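Local coordinates for probable acetyltransferase (Pseudomonas aeruginosa PAO1, PDB 2EUI), which probably catalyses the transfer of an acyl group, most likely acetyl from acetyl-CoA as in other GNAT enzymes, to an acceptor that remains unknown, at residues 20-23 against 29-32; 67-72 against 78-83. All blocks are in the same frame, centred on the assembly; numbering follows the deposited sequence.

Interaction 1. Residues 20-23 against 29-32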
loop_
_atom_site.group_PDB
_atom_site.type_symbol
_atom_site.label_atom_id
_atom_site.label_comp_id
_atom_site.label_asym_id
_atom_site.label_seq_id
_atom_site.Cartn_x
_atom_site.Cartn_y
_atom_site.Cartn_z
ATOM N N LYS A 20 -17.949 9.445 -9.516
ATOM C CA LYS A 20 -17.858 10.894 -9.344
ATOM C C LYS A 20 -16.461 11.267 -8.881
ATOM O O LYS A 20 -15.842 12.208 -9.393
ATOM C CB LYS A 20 -18.860 11.360 -8.287
ATOM C CG LYS A 20 -20.308 11.048 -8.586
ATOM C CD LYS A 20 -20.956 12.169 -9.351
ATOM C CE LYS A 20 -22.406 11.853 -9.592
ATOM N NZ LYS A 20 -22.990 11.247 -8.367
ATOM N N TYR A 21 -15.989 10.521 -7.886
ATOM C CA TYR A 21 -14.659 10.696 -7.296
ATOM C C TYR A 21 -13.536 10.589 -8.336
ATOM O O TYR A 21 -12.682 11.469 -8.438
ATOM C CB TYR A 21 -14.457 9.640 -6.209
ATOM C CG TYR A 21 -13.020 9.430 -5.796
ATOM C CD1 TYR A 21 -12.328 10.409 -5.091
ATOM C CD2 TYR A 21 -12.352 8.252 -6.115
ATOM C CE1 TYR A 21 -11.009 10.221 -4.712
ATOM C CE2 TYR A 21 -11.038 8.057 -5.744
ATOM C CZ TYR A 21 -10.368 9.044 -5.040
ATOM O OH TYR A 21 -9.058 8.855 -4.652
ATOM N N ARG A 22 -13.549 9.499 -9.099
ATOM C CA ARG A 22 -12.545 9.263 -10.118
ATOM C C ARG A 22 -12.652 10.317 -11.205
ATOM O O ARG A 22 -11.647 10.789 -11.735
ATOM C CB ARG A 22 -12.727 7.863 -10.726
ATOM C CG ARG A 22 -12.523 6.706 -9.740
ATOM C CD ARG A 22 -12.688 5.343 -10.401
ATOM N NE ARG A 22 -11.820 5.197 -11.568
ATOM C CZ ARG A 22 -12.193 5.472 -12.816
ATOM N NH1 ARG A 22 -13.423 5.902 -13.054
ATOM N NH2 ARG A 22 -11.345 5.325 -13.821
ATOM N N GLU A 23 -13.879 10.692 -11.542
ATOM C CA GLU A 23 -14.078 11.694 -12.579
ATOM C C GLU A 23 -13.580 13.042 -12.092
ATOM O O GLU A 23 -12.918 13.774 -12.831
ATOM C CB GLU A 23 -15.556 11.796 -12.947
ATOM C CG GLU A 23 -16.133 10.533 -13.515
ATOM C CD GLU A 23 -17.589 10.686 -13.889
ATOM O OE1 GLU A 23 -18.402 11.049 -13.002
ATOM O OE2 GLU A 23 -17.924 10.438 -15.070
ATOM N N SER A 29 -14.662 7.899 -16.714
ATOM C CA SER A 29 -15.603 7.312 -15.786
ATOM C C SER A 29 -15.748 5.800 -15.635
ATOM O O SER A 29 -16.096 5.335 -14.545
ATOM C CB SER A 29 -16.981 7.942 -15.991
ATOM O OG SER A 29 -17.315 8.014 -17.360
ATOM N N TYR A 30 -15.470 5.043 -16.698
ATOM C CA TYR A 30 -15.569 3.574 -16.696
ATOM C C TYR A 30 -16.534 3.065 -15.623
ATOM O O TYR A 30 -16.115 2.443 -14.635
ATOM C CB TYR A 30 -14.193 2.944 -16.432
ATOM C CG TYR A 30 -13.126 3.324 -17.417
ATOM C CD1 TYR A 30 -13.330 3.172 -18.783
ATOM C CD2 TYR A 30 -11.893 3.791 -16.984
ATOM C CE1 TYR A 30 -12.333 3.471 -19.694
ATOM C CE2 TYR A 30 -10.882 4.093 -17.888
ATOM C CZ TYR A 30 -11.112 3.930 -19.245
ATOM O OH TYR A 30 -10.132 4.242 -20.163
ATOM N N PRO A 31 -17.835 3.290 -15.807
ATOM C CA PRO A 31 -18.850 2.861 -14.842
ATOM C C PRO A 31 -18.790 1.402 -14.427
ATOM O O PRO A 31 -18.892 1.091 -13.243
ATOM C CB PRO A 31 -20.154 3.198 -15.548
ATOM C CG PRO A 31 -19.771 4.371 -16.365
ATOM C CD PRO A 31 -18.466 3.949 -16.953
ATOM N N GLU A 32 -18.627 0.512 -15.398
ATOM C CA GLU A 32 -18.569 -0.903 -15.096
ATOM C C GLU A 32 -17.267 -1.364 -14.466
ATOM O O GLU A 32 -17.283 -2.123 -13.506
ATOM C CB GLU A 32 -18.860 -1.719 -16.346
ATOM C CG GLU A 32 -20.352 -1.866 -16.624
ATOM C CD GLU A 32 -20.638 -2.388 -18.022
ATOM O OE1 GLU A 32 -20.130 -3.485 -18.354
ATOM O OE2 GLU A 32 -21.363 -1.697 -18.781
#
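R22 reaches from the last turns of helix 11-24 to S29 and Y30, where the next helix starts. A bend at chi3 (54°) turns its guanidinium out of the line of the aliphatic chain, and NH1 comes to rest 3.1 Å from the S29 carbonyl O. NH1 is hydrogen-bonded to L28 O, just before the segment. NH2 lies 3.6 Å from Y30 CD2, meeting the ring at its edge and near its plane. The guanidinium and ring planes are 39° apart, so this is not a stack. S72 O and L73 O of the second subunit add weak bonds to NE and NH2, which places R22 at the dimer interface. One residue on, E23 runs alongside S29, its CG 3.7 Å from S29 CB, but the placing of its carboxylate is doubtful. The two segments bury 182 Å² between them, both sides summed. Y30 is the N-cap residue of helix 31-44, and its OH is bonded to L152 O. The arrangement belongs to the loop joining helix 11-24 to helix 31-44, the two helices after the first strand of the GNAT fold.

Interaction 2. Residues 67-72 against 78-83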
loop_
_atom_site.group_PDB
_atom_site.type_symbol
_atom_site.label_atom_id
_atom_site.label_comp_id
_atom_site.label_asym_id
_atom_site.label_seq_id
_atom_site.Cartn_x
_atom_site.Cartn_y
_atom_site.Cartn_z
ATOM N N TYR A 67 -6.382 0.910 2.544
ATOM C CA TYR A 67 -5.873 -0.412 2.186
ATOM C C TYR A 67 -4.977 -0.915 3.303
ATOM O O TYR A 67 -4.058 -0.224 3.731
ATOM C CB TYR A 67 -5.079 -0.372 0.880
ATOM C CG TYR A 67 -5.891 0.061 -0.310
ATOM C CD1 TYR A 67 -7.166 -0.462 -0.535
ATOM C CD2 TYR A 67 -5.399 1.010 -1.207
ATOM C CE1 TYR A 67 -7.936 -0.047 -1.623
ATOM C CE2 TYR A 67 -6.159 1.432 -2.299
ATOM C CZ TYR A 67 -7.425 0.900 -2.499
ATOM O OH TYR A 67 -8.176 1.293 -3.581
ATOM N N PRO A 68 -5.240 -2.131 3.794
ATOM C CA PRO A 68 -4.452 -2.740 4.869
ATOM C C PRO A 68 -3.016 -3.048 4.427
ATOM O O PRO A 68 -2.796 -3.539 3.321
ATOM C CB PRO A 68 -5.235 -4.005 5.181
ATOM C CG PRO A 68 -5.736 -4.400 3.826
ATOM C CD PRO A 68 -6.241 -3.083 3.280
ATOM N N SER A 69 -2.044 -2.744 5.284
ATOM C CA SER A 69 -0.643 -3.014 4.976
ATOM C C SER A 69 0.156 -3.327 6.239
ATOM O O SER A 69 -0.410 -3.409 7.324
ATOM C CB SER A 69 -0.009 -1.832 4.236
ATOM O OG SER A 69 1.219 -2.231 3.636
ATOM N N PHE A 70 1.466 -3.504 6.093
ATOM C CA PHE A 70 2.325 -3.837 7.232
ATOM C C PHE A 70 3.721 -3.241 7.121
ATOM O O PHE A 70 4.174 -2.851 6.047
ATOM C CB PHE A 70 2.492 -5.364 7.362
ATOM C CG PHE A 70 1.218 -6.099 7.642
ATOM C CD1 PHE A 70 0.707 -6.175 8.931
ATOM C CD2 PHE A 70 0.505 -6.688 6.608
ATOM C CE1 PHE A 70 -0.493 -6.820 9.178
ATOM C CE2 PHE A 70 -0.693 -7.332 6.854
ATOM C CZ PHE A 70 -1.189 -7.395 8.145
ATOM N N SER A 71 4.401 -3.192 8.257
ATOM C CA SER A 71 5.772 -2.714 8.326
ATOM C C SER A 71 6.579 -3.930 8.763
ATOM O O SER A 71 6.370 -4.464 9.854
ATOM C CB SER A 71 5.898 -1.594 9.357
ATOM O OG SER A 71 7.238 -1.145 9.422
ATOM N N SER A 72 7.480 -4.393 7.909
ATOM C CA SER A 72 8.282 -5.566 8.254
ATOM C C SER A 72 9.246 -5.227 9.379
ATOM O O SER A 72 9.534 -6.061 10.236
ATOM C CB SER A 72 9.064 -6.073 7.034
ATOM O OG SER A 72 8.197 -6.595 6.039
ATOM N N VAL A 78 -0.045 -1.112 9.193
ATOM C CA VAL A 78 0.068 0.206 8.576
ATOM C C VAL A 78 -1.203 0.367 7.751
ATOM O O VAL A 78 -1.716 -0.613 7.201
ATOM C CB VAL A 78 1.259 0.330 7.606
ATOM C CG1 VAL A 78 1.166 1.649 6.843
ATOM C CG2 VAL A 78 2.555 0.260 8.360
ATOM N N TRP A 79 -1.719 1.589 7.668
ATOM C CA TRP A 79 -2.924 1.829 6.893
ATOM C C TRP A 79 -2.677 2.826 5.777
ATOM O O TRP A 79 -2.277 3.960 6.021
ATOM C CB TRP A 79 -4.067 2.321 7.790
ATOM C CG TRP A 79 -4.648 1.241 8.632
ATOM C CD1 TRP A 79 -4.401 1.003 9.952
ATOM C CD2 TRP A 79 -5.502 0.187 8.189
ATOM N NE1 TRP A 79 -5.039 -0.144 10.357
ATOM C CE2 TRP A 79 -5.719 -0.671 9.288
ATOM C CE3 TRP A 79 -6.090 -0.135 6.959
ATOM C CZ2 TRP A 79 -6.516 -1.817 9.203
ATOM C CZ3 TRP A 79 -6.881 -1.278 6.876
ATOM C CH2 TRP A 79 -7.078 -2.106 7.988
ATOM N N ILE A 80 -2.898 2.381 4.545
ATOM C CA ILE A 80 -2.731 3.231 3.389
ATOM C C ILE A 80 -4.081 3.895 3.176
ATOM O O ILE A 80 -5.115 3.226 3.146
ATOM C CB ILE A 80 -2.389 2.421 2.128
ATOM C CG1 ILE A 80 -1.114 1.608 2.344
ATOM C CG2 ILE A 80 -2.215 3.351 0.951
ATOM C CD1 ILE A 80 -0.660 0.858 1.105
ATOM N N LEU A 81 -4.072 5.213 3.046
ATOM C CA LEU A 81 -5.296 5.963 2.827
ATOM C C LEU A 81 -5.274 6.425 1.382
ATOM O O LEU A 81 -4.574 7.373 1.040
ATOM C CB LEU A 81 -5.335 7.165 3.765
ATOM C CG LEU A 81 -6.554 8.087 3.764
ATOM C CD1 LEU A 81 -7.833 7.299 4.069
ATOM C CD2 LEU A 81 -6.324 9.171 4.808
ATOM N N ASN A 82 -6.030 5.753 0.526
ATOM C CA ASN A 82 -6.052 6.118 -0.884
ATOM C C ASN A 82 -7.120 7.136 -1.259
ATOM O O ASN A 82 -6.808 8.140 -1.903
ATOM C CB ASN A 82 -6.249 4.874 -1.761
ATOM C CG ASN A 82 -6.397 5.216 -3.239
ATOM O OD1 ASN A 82 -6.856 4.398 -4.039
ATOM N ND2 ASN A 82 -6.002 6.430 -3.606
ATOM N N ASP A 83 -8.366 6.863 -0.862
ATOM C CA ASP A 83 -9.499 7.724 -1.205
ATOM C C ASP A 83 -10.284 8.338 -0.056
ATOM O O ASP A 83 -10.487 7.735 0.998
ATOM C CB ASP A 83 -10.523 6.970 -2.063
ATOM C CG ASP A 83 -9.893 5.949 -2.978
ATOM O OD1 ASP A 83 -9.118 6.349 -3.877
ATOM O OD2 ASP A 83 -10.186 4.740 -2.796
#
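With CG beside the backbone N (chi1 -62°), Y67 sends its ring along the neighbouring strand to N82, whose own CG lies anti to N (chi1 175°). N82 CB approaches Y67 CE2 to 3.5 Å, while ring and amide planes stand 44° apart. Y67 OH to N82 OD1, at 3.4 Å, is at best a weak bond; for both side chains the stronger polar partner is S72 of the second subunit, whose OG bonds the Y67 hydroxyl. Backbone bonds fix the antiparallel register: Y67 N to I80 O is 2.7 Å, with I80 N returning a bond to Y67 O, and S69 and V78 are joined by a second reciprocal pair. Between these pairs, on the other face, P68 CB packs 3.6 Å from W79 CZ3; W79 NE1 is bonded to T110 OG1. Past I80 the regular register is interrupted by a classic beta bulge, N82 and D83 both facing Q65. One face thus carries the apolar P68-W79 packing and the other the polar groups that meet the second subunit. Hydrogen bonds cross the interface here, and S72 OG of the other subunit gives Y67 OH and D83 OD2 a shared polar partner.

From the N terminus, the chain first closes interaction 1 around the six-residue loop 25-30, between helix 11-24 and helix 31-44. Only after strand 48-53 does interaction 2 begin, closing the hairpin of strands 60-71 and 76-86. The two are therefore in series, neither nested nor crossed, and their centres are about 23 Å apart. They nevertheless touch: Y21 OH lies 2.6 Å from D83 OD1, a probable though weak hydrogen bond that ties the first helix to the sheet. The second subunit is a further common element, since residues of 20-23 and 29-32 touch it, as do residues of both hairpin strands. Both contacts contribute residues to the dimer interface.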